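Local coordinates for adenylate kinase (Thermus thermophilus, PDB 3CM0), which probably catalyses the reversible transfer of the terminal phosphate group of ATP to AMP, yielding two molecules of ADP, at residues K32-T35 and G36-L39; F85-T88 and L89-E93; R40-A44 and R45-L49; A21-L24 and A25-G29; L49-R52 and V53-I56. One frame throughout, in Å; residues are numbered along the deposited sequence.

Contact 1. Residues K32-T35 and G36-L39; sequences KLST and GDIL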
loop_
_atom_site.group_PDB
_atom_site.type_symbol
_atom_site.label_atom_id
_atom_site.label_comp_id
_atom_site.label_asym_id
_atom_site.label_seq_id
_atom_site.Cartn_x
_atom_site.Cartn_y
_atom_site.Cartn_z
ATOM N N LYS A 32 -8.462 1.528 -6.569
ATOM C CA LYS A 32 -7.548 1.053 -5.534
ATOM C C LYS A 32 -7.280 -0.422 -5.785
ATOM O O LYS A 32 -8.157 -1.269 -5.661
ATOM C CB LYS A 32 -8.176 1.258 -4.145
ATOM C CG LYS A 32 -7.307 0.889 -2.958
ATOM C CD LYS A 32 -7.977 1.413 -1.675
ATOM C CE LYS A 32 -7.202 1.134 -0.391
ATOM N NZ LYS A 32 -7.175 -0.300 0.009
ATOM N N LEU A 33 -6.047 -0.736 -6.145
ATOM C CA LEU A 33 -5.695 -2.098 -6.452
ATOM C C LEU A 33 -5.247 -2.932 -5.256
ATOM O O LEU A 33 -4.618 -2.439 -4.324
ATOM C CB LEU A 33 -4.584 -2.114 -7.504
ATOM C CG LEU A 33 -4.812 -1.299 -8.772
ATOM C CD1 LEU A 33 -3.699 -1.610 -9.756
ATOM C CD2 LEU A 33 -6.175 -1.618 -9.364
ATOM N N SER A 34 -5.584 -4.212 -5.299
ATOM C CA SER A 34 -5.162 -5.145 -4.264
ATOM C C SER A 34 -4.745 -6.390 -5.021
ATOM O O SER A 34 -5.589 -7.078 -5.624
ATOM C CB SER A 34 -6.305 -5.499 -3.301
ATOM O OG SER A 34 -5.992 -6.713 -2.619
ATOM N N THR A 35 -3.447 -6.672 -5.021
ATOM C CA THR A 35 -2.958 -7.850 -5.725
ATOM C C THR A 35 -3.612 -9.105 -5.118
ATOM O O THR A 35 -4.089 -9.983 -5.844
ATOM C CB THR A 35 -1.379 -7.926 -5.675
ATOM O OG1 THR A 35 -0.914 -7.995 -4.317
ATOM C CG2 THR A 35 -0.772 -6.675 -6.323
ATOM N N GLY A 36 -3.667 -9.168 -3.789
ATOM C CA GLY A 36 -4.278 -10.317 -3.134
ATOM C C GLY A 36 -5.730 -10.557 -3.543
ATOM O O GLY A 36 -6.121 -11.691 -3.836
ATOM N N ASP A 37 -6.542 -9.500 -3.552
ATOM C CA ASP A 37 -7.958 -9.635 -3.928
ATOM C C ASP A 37 -8.173 -10.126 -5.360
ATOM O O ASP A 37 -8.993 -11.015 -5.626
ATOM C CB ASP A 37 -8.692 -8.298 -3.756
ATOM C CG ASP A 37 -8.831 -7.885 -2.299
ATOM O OD1 ASP A 37 -8.781 -8.778 -1.430
ATOM O OD2 ASP A 37 -9.003 -6.671 -2.023
ATOM N N ILE A 38 -7.445 -9.537 -6.296
ATOM C CA ILE A 38 -7.581 -9.920 -7.703
ATOM C C ILE A 38 -7.306 -11.415 -7.897
ATOM O O ILE A 38 -8.084 -12.142 -8.529
ATOM C CB ILE A 38 -6.605 -9.065 -8.556
ATOM C CG1 ILE A 38 -6.887 -7.582 -8.291
ATOM C CG2 ILE A 38 -6.737 -9.397 -10.025
ATOM C CD1 ILE A 38 -5.819 -6.644 -8.820
ATOM N N LEU A 39 -6.208 -11.884 -7.323
ATOM C CA LEU A 39 -5.872 -13.290 -7.465
ATOM C C LEU A 39 -6.908 -14.201 -6.806
ATOM O O LEU A 39 -7.303 -15.210 -7.377
ATOM C CB LEU A 39 -4.491 -13.555 -6.875
ATOM C CG LEU A 39 -3.910 -14.917 -7.231
ATOM C CD1 LEU A 39 -3.885 -15.085 -8.748
ATOM C CD2 LEU A 39 -2.513 -15.026 -6.656
#
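S34 OG accepts a hydrogen bond from D37 N at 3.0 Å, with an angle of 164° at the hydrogen. This is the N-cap of helix 35-44. S34 stands right before the helix, where the chain comes off strand 31-33 at one border of the parallel sheet. The first N-H groups of a helix have no carbonyl one turn earlier to bond to, and here the serine hydroxyl serves one of them. OG can do so because it lies opposite the serine N about the CA-CB bond (chi1 160°), beside the carbonyl carbon. D37 folds its carboxylate back alongside the same side chain. Its OD2 comes to 3.1 Å from S34 OG and to 3.2 Å from S34 CB. The negative charge thus lies near the start of the helix, where it would probably be favoured by the helix dipole. D37 OD1 also makes a long, weak ion pair with R40. Two backbone bonds open the helix. I38 N meets S34 O at 3.2 Å, and L39 N meets T35 O at 3.2 Å. Both are nearly straight. T35 is predicted to bind AMP, and its side chain touches R87. K32, on the strand, forms a salt bridge with D83, while L39 packs on V53 and M57 of helix 48-58. The cap is also crowded on its hydrocarbon side. The side chain of I38 runs past the carbonyl of S34, with CG1 at 3.0 Å and CD1 at 3.2 Å from S34 O.

Contact 2. Residues F85-T88 and L89-E93; sequences FPRT and LAQAE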
loop_
_atom_site.group_PDB
_atom_site.type_symbol
_atom_site.label_atom_id
_atom_site.label_comp_id
_atom_site.label_asym_id
_atom_site.label_seq_id
_atom_site.Cartn_x
_atom_site.Cartn_y
_atom_site.Cartn_z
ATOM N N PHE A 85 1.433 -2.186 -1.765
ATOM C CA PHE A 85 2.332 -2.530 -2.868
ATOM C C PHE A 85 2.993 -1.233 -3.377
ATOM O O PHE A 85 2.340 -0.201 -3.464
ATOM C CB PHE A 85 1.564 -3.215 -4.017
ATOM C CG PHE A 85 2.445 -3.781 -5.082
ATOM C CD1 PHE A 85 2.815 -3.012 -6.170
ATOM C CD2 PHE A 85 2.932 -5.085 -4.983
ATOM C CE1 PHE A 85 3.666 -3.519 -7.155
ATOM C CE2 PHE A 85 3.781 -5.599 -5.960
ATOM C CZ PHE A 85 4.146 -4.814 -7.045
ATOM N N PRO A 86 4.309 -1.262 -3.711
ATOM C CA PRO A 86 5.209 -2.418 -3.642
ATOM C C PRO A 86 5.618 -2.758 -2.218
ATOM O O PRO A 86 5.502 -1.932 -1.316
ATOM C CB PRO A 86 6.426 -1.988 -4.484
ATOM C CG PRO A 86 6.530 -0.527 -4.213
ATOM C CD PRO A 86 5.007 -0.072 -4.229
ATOM N N ARG A 87 6.071 -3.999 -2.040
ATOM C CA ARG A 87 6.538 -4.461 -0.740
ATOM C C ARG A 87 8.059 -4.584 -0.774
ATOM O O ARG A 87 8.706 -4.516 0.251
ATOM C CB ARG A 87 5.927 -5.830 -0.394
ATOM C CG ARG A 87 4.426 -5.798 -0.116
ATOM C CD ARG A 87 3.891 -7.214 0.134
ATOM N NE ARG A 87 3.844 -8.057 -1.071
ATOM C CZ ARG A 87 2.902 -7.990 -2.012
ATOM N NH1 ARG A 87 1.905 -7.120 -1.921
ATOM N NH2 ARG A 87 2.945 -8.812 -3.052
ATOM N N THR A 88 8.625 -4.771 -1.958
ATOM C CA THR A 88 10.070 -4.920 -2.080
ATOM C C THR A 88 10.649 -3.960 -3.092
ATOM O O THR A 88 9.956 -3.434 -3.946
ATOM C CB THR A 88 10.452 -6.317 -2.563
ATOM O OG1 THR A 88 10.038 -6.460 -3.938
ATOM C CG2 THR A 88 9.752 -7.401 -1.722
ATOM N N LEU A 89 11.954 -3.754 -3.019
ATOM C CA LEU A 89 12.611 -2.886 -3.979
ATOM C C LEU A 89 12.494 -3.435 -5.398
ATOM O O LEU A 89 12.340 -2.692 -6.343
ATOM C CB LEU A 89 14.093 -2.753 -3.568
ATOM C CG LEU A 89 14.891 -1.541 -4.010
ATOM C CD1 LEU A 89 14.128 -0.263 -3.675
ATOM C CD2 LEU A 89 16.290 -1.559 -3.274
ATOM N N ALA A 90 12.544 -4.747 -5.560
ATOM C CA ALA A 90 12.422 -5.340 -6.903
ATOM C C ALA A 90 11.044 -4.987 -7.479
ATOM O O ALA A 90 10.902 -4.657 -8.673
ATOM C CB ALA A 90 12.580 -6.866 -6.847
ATOM N N GLN A 91 10.033 -5.029 -6.624
ATOM C CA GLN A 91 8.680 -4.689 -7.085
ATOM C C GLN A 91 8.586 -3.188 -7.383
ATOM O O GLN A 91 7.908 -2.759 -8.333
ATOM C CB GLN A 91 7.656 -5.100 -6.008
ATOM C CG GLN A 91 7.421 -6.595 -5.922
ATOM C CD GLN A 91 6.721 -6.996 -4.617
ATOM O OE1 GLN A 91 6.417 -6.144 -3.804
ATOM N NE2 GLN A 91 6.473 -8.288 -4.429
ATOM N N ALA A 92 9.272 -2.367 -6.586
ATOM C CA ALA A 92 9.225 -0.919 -6.824
ATOM C C ALA A 92 9.842 -0.624 -8.171
ATOM O O ALA A 92 9.331 0.188 -8.946
ATOM C CB ALA A 92 9.991 -0.138 -5.722
ATOM N N GLU A 93 10.986 -1.246 -8.450
ATOM C CA GLU A 93 11.630 -1.019 -9.731
ATOM C C GLU A 93 10.763 -1.490 -10.924
ATOM O O GLU A 93 10.587 -0.770 -11.914
ATOM C CB GLU A 93 12.974 -1.742 -9.719
ATOM C CG GLU A 93 13.954 -1.024 -8.759
ATOM C CD GLU A 93 15.323 -1.704 -8.699
ATOM O OE1 GLU A 93 15.548 -2.594 -9.545
ATOM O OE2 GLU A 93 16.166 -1.336 -7.830
#
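Q91, in the first turn of helix 89-101, reaches back to P86, T88 and F85 before it. Its CB packs on P86 CB at 3.7 Å. CG lies against the hydroxyl of T88, 3.3 Å from OG1. CD comes to 3.5 Å from F85 CE2, and the amide and ring planes are 26° apart. At the tip, OE1 takes two backbone N-H groups. R87 N approaches at 2.8 Å, nearly in line with the C=O bond. T88 N comes at 3.2 Å from above the amide plane, 56° out of it. The other tip atom, NE2, bonds D65. The chain is extended beyond CG (chi2 164°), which carries the amide this far. With T88 N on Q91 OE1 and Q91 N on T88 OG1 at 3.0 Å, the two residues form a capping box, T88 being the N-cap. An alanine at Q91 would remove the amide and is likely to leave R87 N and T88 N without their acceptor and to cost D65 this partner. F85, P86, R87 and Q91 are predicted to bind AMP, so the box probably helps shape that site. P86 follows a cis peptide bond, and its CG rests on A92 CB at 3.8 Å. The loop leads out of strand 79-83. F85 packs on I68, L69 and I72 of helix 65-75, while P86 and A92 both touch Y158 of helix 137-160.

Contact 3. Residues R40-A44 and R45-L49; sequences RDHVA and RGTPL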
loop_
_atom_site.group_PDB
_atom_site.type_symbol
_atom_site.label_atom_id
_atom_site.label_comp_id
_atom_site.label_asym_id
_atom_site.label_seq_id
_atom_site.Cartn_x
_atom_site.Cartn_y
_atom_site.Cartn_z
ATOM N N ARG A 40 -7.341 -13.851 -5.599
ATOM C CA ARG A 40 -8.330 -14.673 -4.911
ATOM C C ARG A 40 -9.600 -14.778 -5.751
ATOM O O ARG A 40 -10.212 -15.850 -5.855
ATOM C CB ARG A 40 -8.643 -14.076 -3.542
ATOM C CG ARG A 40 -9.556 -14.943 -2.683
ATOM C CD ARG A 40 -9.691 -14.370 -1.272
ATOM N NE ARG A 40 -8.389 -14.068 -0.678
ATOM C CZ ARG A 40 -7.732 -12.920 -0.833
ATOM N NH1 ARG A 40 -8.254 -11.941 -1.563
ATOM N NH2 ARG A 40 -6.543 -12.754 -0.271
ATOM N N ASP A 41 -9.980 -13.652 -6.354
ATOM C CA ASP A 41 -11.149 -13.566 -7.220
ATOM C C ASP A 41 -10.985 -14.511 -8.419
ATOM O O ASP A 41 -11.897 -15.269 -8.758
ATOM C CB ASP A 41 -11.309 -12.122 -7.703
ATOM C CG ASP A 41 -12.693 -11.840 -8.262
ATOM O OD1 ASP A 41 -13.691 -12.056 -7.532
ATOM O OD2 ASP A 41 -12.778 -11.396 -9.429
ATOM N N HIS A 42 -9.816 -14.460 -9.059
ATOM C CA HIS A 42 -9.519 -15.333 -10.198
ATOM C C HIS A 42 -9.639 -16.809 -9.818
ATOM O O HIS A 42 -10.236 -17.609 -10.541
ATOM C CB HIS A 42 -8.098 -15.066 -10.694
ATOM C CG HIS A 42 -8.012 -14.011 -11.747
ATOM N ND1 HIS A 42 -8.505 -14.199 -13.023
ATOM C CD2 HIS A 42 -7.469 -12.769 -11.731
ATOM C CE1 HIS A 42 -8.265 -13.121 -13.748
ATOM N NE2 HIS A 42 -7.636 -12.236 -12.988
ATOM N N VAL A 43 -9.046 -17.182 -8.686
ATOM C CA VAL A 43 -9.109 -18.567 -8.261
ATOM C C VAL A 43 -10.537 -18.916 -7.887
ATOM O O VAL A 43 -11.017 -19.983 -8.233
ATOM C CB VAL A 43 -8.172 -18.828 -7.040
ATOM C CG1 VAL A 43 -8.438 -20.211 -6.444
ATOM C CG2 VAL A 43 -6.719 -18.707 -7.478
ATOM N N ALA A 44 -11.218 -18.020 -7.182
ATOM C CA ALA A 44 -12.600 -18.300 -6.790
ATOM C C ALA A 44 -13.452 -18.653 -8.012
ATOM O O ALA A 44 -14.071 -19.716 -8.061
ATOM C CB ALA A 44 -13.195 -17.108 -6.065
ATOM N N ARG A 45 -13.463 -17.761 -9.000
ATOM C CA ARG A 45 -14.241 -17.969 -10.219
ATOM C C ARG A 45 -13.717 -19.076 -11.123
ATOM O O ARG A 45 -14.293 -19.335 -12.178
ATOM C CB ARG A 45 -14.304 -16.678 -11.035
ATOM C CG ARG A 45 -15.031 -15.530 -10.365
ATOM C CD ARG A 45 -14.967 -14.292 -11.244
ATOM N NE ARG A 45 -15.716 -13.179 -10.676
ATOM C CZ ARG A 45 -15.631 -11.926 -11.111
ATOM N NH1 ARG A 45 -14.824 -11.626 -12.121
ATOM N NH2 ARG A 45 -16.348 -10.971 -10.535
ATOM N N GLY A 46 -12.619 -19.715 -10.735
ATOM C CA GLY A 46 -12.077 -20.784 -11.560
ATOM C C GLY A 46 -11.674 -20.326 -12.963
ATOM O O GLY A 46 -11.802 -21.075 -13.930
ATOM N N THR A 47 -11.184 -19.098 -13.082
ATOM C CA THR A 47 -10.767 -18.586 -14.383
ATOM C C THR A 47 -9.544 -19.328 -14.885
ATOM O O THR A 47 -8.880 -20.061 -14.139
ATOM C CB THR A 47 -10.444 -17.071 -14.320
ATOM O OG1 THR A 47 -9.223 -16.854 -13.599
ATOM C CG2 THR A 47 -11.570 -16.322 -13.621
ATOM N N PRO A 48 -9.242 -19.188 -16.186
ATOM C CA PRO A 48 -8.066 -19.876 -16.724
ATOM C C PRO A 48 -6.789 -19.447 -15.964
ATOM O O PRO A 48 -5.891 -20.262 -15.685
ATOM C CB PRO A 48 -8.067 -19.440 -18.192
ATOM C CG PRO A 48 -9.574 -19.351 -18.472
ATOM C CD PRO A 48 -10.060 -18.602 -17.266
ATOM N N LEU A 49 -6.728 -18.165 -15.632
ATOM C CA LEU A 49 -5.592 -17.622 -14.884
ATOM C C LEU A 49 -5.639 -18.239 -13.459
ATOM O O LEU A 49 -4.624 -18.693 -12.936
ATOM C CB LEU A 49 -5.710 -16.091 -14.837
ATOM C CG LEU A 49 -4.644 -15.270 -14.107
ATOM C CD1 LEU A 49 -3.267 -15.620 -14.598
ATOM C CD2 LEU A 49 -4.925 -13.800 -14.337
#
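H42 and T47 meet through a hydrogen bond of 2.8 Å between ND1 and OG1, in which either could be the donor. T47 OG1 lies at the edge of the imidazole, near its plane. L49 CD2 lies over one face, offset toward the rim: it is 3.5 Å from the ring centroid and 18° off the normal, a CH-pi contact. With CG opposite its backbone N (chi1 180°), L49 turns this methyl over the ring. This is the tight part of the turn between helices 35-44 and 48-58. The backbone closes it with a Schellman motif. G46 has positive phi, T47 N bonds back to H42 O at 3.1 Å, and G46 N bonds to V43 O at 3.0 Å. T47 is also the N-cap of the second helix, its OG1 bonded to G50 N. A leucine in place of H42 would lose ND1, and would probably leave the T47 hydroxyl without this partner and L49 without a ring face. The looser side, formed by D41 and the exposed R45, is different. D41 OD2 sits over the centre of the R45 guanidinium, 3.4 Å from NH1, and the two planes are 65° apart. No N-H points at the carboxylate. Both ends of this turn belong to the NMP region, and H42 and L49 also touch L71 of helix 65-75. The chemistry is thus divided: directional bonds fix the turn round H42 and T47, whereas the D41-R45 pair rests on charge alone.

Contact 4. Residues A21-L24 and A25-G29; sequences ASRL and AQELG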
loop_
_atom_site.group_PDB
_atom_site.type_symbol
_atom_site.label_atom_id
_atom_site.label_comp_id
_atom_site.label_asym_id
_atom_site.label_seq_id
_atom_site.Cartn_x
_atom_site.Cartn_y
_atom_site.Cartn_z
ATOM N N ALA A 21 -6.312 6.035 1.671
ATOM C CA ALA A 21 -6.212 5.593 0.266
ATOM C C ALA A 21 -7.630 5.327 -0.246
ATOM O O ALA A 21 -7.971 5.669 -1.368
ATOM C CB ALA A 21 -5.393 4.320 0.197
ATOM N N SER A 22 -8.440 4.675 0.582
ATOM C CA SER A 22 -9.811 4.359 0.178
ATOM C C SER A 22 -10.652 5.601 -0.032
ATOM O O SER A 22 -11.503 5.657 -0.932
ATOM C CB SER A 22 -10.455 3.450 1.216
ATOM O OG SER A 22 -9.905 2.151 1.133
ATOM N N ARG A 23 -10.422 6.620 0.788
ATOM C CA ARG A 23 -11.177 7.845 0.625
ATOM C C ARG A 23 -10.746 8.640 -0.598
ATOM O O ARG A 23 -11.581 9.192 -1.313
ATOM C CB ARG A 23 -11.079 8.714 1.874
ATOM C CG ARG A 23 -11.682 10.104 1.674
ATOM C CD ARG A 23 -11.896 10.747 3.023
ATOM N NE ARG A 23 -12.372 12.117 2.908
ATOM C CZ ARG A 23 -12.426 12.964 3.935
ATOM N NH1 ARG A 23 -12.041 12.571 5.139
ATOM N NH2 ARG A 23 -12.837 14.206 3.750
ATOM N N LEU A 24 -9.442 8.699 -0.857
ATOM C CA LEU A 24 -8.973 9.430 -2.026
ATOM C C LEU A 24 -9.506 8.708 -3.280
ATOM O O LEU A 24 -9.852 9.355 -4.290
ATOM C CB LEU A 24 -7.431 9.423 -2.065
ATOM C CG LEU A 24 -6.812 10.239 -3.204
ATOM C CD1 LEU A 24 -7.135 11.696 -3.028
ATOM C CD2 LEU A 24 -5.267 10.002 -3.217
ATOM N N ALA A 25 -9.571 7.376 -3.198
ATOM C CA ALA A 25 -10.031 6.537 -4.318
ATOM C C ALA A 25 -11.465 6.866 -4.657
ATOM O O ALA A 25 -11.785 7.199 -5.797
ATOM C CB ALA A 25 -9.924 5.060 -3.951
ATOM N N GLN A 26 -12.315 6.765 -3.644
ATOM C CA GLN A 26 -13.746 7.033 -3.789
ATOM C C GLN A 26 -14.058 8.460 -4.255
ATOM O O GLN A 26 -14.935 8.666 -5.102
ATOM C CB GLN A 26 -14.452 6.743 -2.462
ATOM C CG GLN A 26 -14.396 5.268 -2.042
ATOM C CD GLN A 26 -15.102 4.992 -0.719
ATOM O OE1 GLN A 26 -16.261 5.361 -0.534
ATOM N NE2 GLN A 26 -14.409 4.331 0.200
ATOM N N GLU A 27 -13.351 9.448 -3.721
ATOM C CA GLU A 27 -13.603 10.823 -4.097
ATOM C C GLU A 27 -13.086 11.279 -5.442
ATOM O O GLU A 27 -13.757 12.039 -6.127
ATOM C CB GLU A 27 -13.082 11.780 -3.024
ATOM C CG GLU A 27 -13.779 11.595 -1.699
ATOM C CD GLU A 27 -13.499 12.730 -0.721
ATOM O OE1 GLU A 27 -12.739 13.658 -1.066
ATOM O OE2 GLU A 27 -14.050 12.681 0.394
ATOM N N LEU A 28 -11.912 10.820 -5.855
ATOM C CA LEU A 28 -11.392 11.302 -7.129
ATOM C C LEU A 28 -11.438 10.334 -8.317
ATOM O O LEU A 28 -10.956 10.669 -9.411
ATOM C CB LEU A 28 -9.959 11.821 -6.944
ATOM C CG LEU A 28 -9.798 12.974 -5.955
ATOM C CD1 LEU A 28 -8.395 13.507 -6.088
ATOM C CD2 LEU A 28 -10.798 14.090 -6.230
ATOM N N GLY A 29 -12.002 9.163 -8.101
ATOM C CA GLY A 29 -12.128 8.187 -9.169
ATOM C C GLY A 29 -10.892 7.348 -9.463
ATOM O O GLY A 29 -10.622 7.029 -10.617
HETATM O O HOH W 1 -13.705 15.358 0.969
#
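R23 and E27 form a salt bridge one turn apart on helix 17-28, the helix whose start forms part of the predicted ATP-binding P-loop. R23 NE donates to E27 OE2 at 3.1 Å, with an angle of 155° at the hydrogen. The carboxylate is met from above its plane, 55° out of it. OE2 has a second donor, a water at 2.8 Å. The same water accepts from R23 NH2 at 3.1 Å, which closes a small ring between the two side chains. The remaining tip atoms look toward helix 173-184. R23 NH1 makes a salt bridge with D174, E27 OE1 is bonded by Y177 OH, and the arginine also has a cation-pi contact with Y177. The R23 chain is extended from CG to NE, with CG opposite the backbone N (chi1 171°), and this carries the guanidinium out to these partners. The main chain is regular here. The carbonyls of A21, S22, R23 and L24 accept from the N-H groups of A25, Q26, E27 and L28, and G29 N bonds weakly to A25 O. S22 O is also brushed by Q26 CG at 3.1 Å. S22 OG bonds G18 O, back toward the ATP site. G29 ends the helix with positive phi. On the apolar side L24 and L28 pack together and both touch I186. Their nearest side-chain atoms are the two CD1 methyls, 3.8 Å apart.

Contact 5. Residues L49-R52 and V53-I56; sequences LGER and VRPI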
loop_
_atom_site.group_PDB
_atom_site.type_symbol
_atom_site.label_atom_id
_atom_site.label_comp_id
_atom_site.label_asym_id
_atom_site.label_seq_id
_atom_site.Cartn_x
_atom_site.Cartn_y
_atom_site.Cartn_z
ATOM N N LEU A 49 -6.728 -18.165 -15.632
ATOM C CA LEU A 49 -5.592 -17.622 -14.884
ATOM C C LEU A 49 -5.639 -18.239 -13.459
ATOM O O LEU A 49 -4.624 -18.693 -12.936
ATOM C CB LEU A 49 -5.710 -16.091 -14.837
ATOM C CG LEU A 49 -4.644 -15.270 -14.107
ATOM C CD1 LEU A 49 -3.267 -15.620 -14.598
ATOM C CD2 LEU A 49 -4.925 -13.800 -14.337
ATOM N N GLY A 50 -6.823 -18.287 -12.857
ATOM C CA GLY A 50 -6.936 -18.882 -11.529
ATOM C C GLY A 50 -6.451 -20.327 -11.489
ATOM O O GLY A 50 -5.744 -20.742 -10.562
ATOM N N GLU A 51 -6.805 -21.118 -12.497
ATOM C CA GLU A 51 -6.358 -22.516 -12.509
ATOM C C GLU A 51 -4.850 -22.664 -12.687
ATOM O O GLU A 51 -4.265 -23.668 -12.268
ATOM C CB GLU A 51 -7.107 -23.312 -13.579
ATOM C CG GLU A 51 -8.589 -23.498 -13.253
ATOM C CD GLU A 51 -8.837 -24.019 -11.826
ATOM O OE1 GLU A 51 -8.182 -25.003 -11.411
ATOM O OE2 GLU A 51 -9.696 -23.442 -11.120
ATOM N N ARG A 52 -4.211 -21.662 -13.287
ATOM C CA ARG A 52 -2.757 -21.710 -13.473
ATOM C C ARG A 52 -2.029 -21.367 -12.173
ATOM O O ARG A 52 -0.990 -21.948 -11.854
ATOM C CB ARG A 52 -2.346 -20.709 -14.553
ATOM C CG ARG A 52 -2.799 -21.091 -15.946
ATOM C CD ARG A 52 -1.678 -21.778 -16.683
ATOM N NE ARG A 52 -0.539 -20.872 -16.810
ATOM C CZ ARG A 52 0.629 -21.217 -17.333
ATOM N NH1 ARG A 52 0.814 -22.456 -17.776
ATOM N NH2 ARG A 52 1.603 -20.319 -17.422
ATOM N N VAL A 53 -2.587 -20.424 -11.420
ATOM C CA VAL A 53 -1.969 -20.008 -10.171
ATOM C C VAL A 53 -2.331 -20.920 -8.996
ATOM O O VAL A 53 -1.605 -20.962 -8.007
ATOM C CB VAL A 53 -2.324 -18.521 -9.790
ATOM C CG1 VAL A 53 -2.126 -17.599 -11.001
ATOM C CG2 VAL A 53 -3.750 -18.413 -9.270
ATOM N N ARG A 54 -3.442 -21.643 -9.096
ATOM C CA ARG A 54 -3.845 -22.536 -8.007
ATOM C C ARG A 54 -2.714 -23.433 -7.522
ATOM O O ARG A 54 -2.449 -23.507 -6.314
ATOM C CB ARG A 54 -5.065 -23.398 -8.413
ATOM C CG ARG A 54 -5.329 -24.594 -7.486
ATOM C CD ARG A 54 -6.594 -25.387 -7.898
ATOM N NE ARG A 54 -7.775 -24.590 -7.613
ATOM C CZ ARG A 54 -8.288 -24.460 -6.392
ATOM N NH1 ARG A 54 -7.718 -25.099 -5.384
ATOM N NH2 ARG A 54 -9.328 -23.667 -6.171
ATOM N N PRO A 55 -2.007 -24.108 -8.444
ATOM C CA PRO A 55 -0.910 -24.992 -8.025
ATOM C C PRO A 55 0.227 -24.310 -7.265
ATOM O O PRO A 55 0.832 -24.902 -6.364
ATOM C CB PRO A 55 -0.447 -25.619 -9.343
ATOM C CG PRO A 55 -0.804 -24.605 -10.359
ATOM C CD PRO A 55 -2.157 -24.121 -9.909
ATOM N N ILE A 56 0.517 -23.063 -7.630
ATOM C CA ILE A 56 1.584 -22.312 -6.971
ATOM C C ILE A 56 1.172 -22.092 -5.533
ATOM O O ILE A 56 1.955 -22.298 -4.607
ATOM C CB ILE A 56 1.774 -20.924 -7.665
ATOM C CG1 ILE A 56 2.273 -21.136 -9.100
ATOM C CG2 ILE A 56 2.759 -20.044 -6.862
ATOM C CD1 ILE A 56 2.244 -19.874 -9.960
#
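E51 and R54 lie side by side and point the same way, with carboxylate and guanidinium planes 15° apart. E51 OE1 stands at the edge of the guanidinium, near its plane, and not over a face. The salt bridge is long: OE1 is 3.8 Å from R54 NE. Each chain bends to line up, E51 at chi2 (-50°) and R54 at chi3 (-70°). R54 has a stronger partner in E58, which NH1 reaches in a second salt bridge. The pair rides on helix 48-58, which kinks at P55. Proline has no N-H to give to E51 O, and its ring fills that place instead. P55 CD lies 3.2 Å from E51 O, and P55 CG lies 3.1 Å from R52 O. I56 N bonds only weakly, to V53 O. Before the kink two bonds from one turn to the next hold: V53 N meets L49 O at 3.1 Å and R54 N meets G50 O at 2.9 Å. V53 leans both methyls on these carbonyls, CG1 at 3.3 Å from L49 O and CG2 at 3.3 Å from G50 O. CG1 also faces the L49 side chain, though loosely. The helix is part of the NMP region. Its charged pair lies on one side, and its apolar side packs on two helices: V53 touches V43 of helix 35-44 and L67 of helix 65-75, and L49 also touches L67.

Overall arrangement
From the N terminus the contacts follow in series, each within a continuous stretch; none crosses or encloses another. Contact 4 closes helical turns near the end of helix 17-28. Contact 1 closes the step from strand 31-33 into helix 35-44. Contact 3 closes the turn into helix 48-58, and contact 5 continues along that helix, sharing L49. V43 and L39 pack on V53, so contacts 3 and 1 both meet contact 5. Contact 2 comes last, after strand 79-83. T35 touches R87 and F85 there, tying the NMP region to the loop. K32 touches A21 and S22, joining contact 1 to contact 4. Contacts 4 and 5 lie about 31 Å apart, centre to centre.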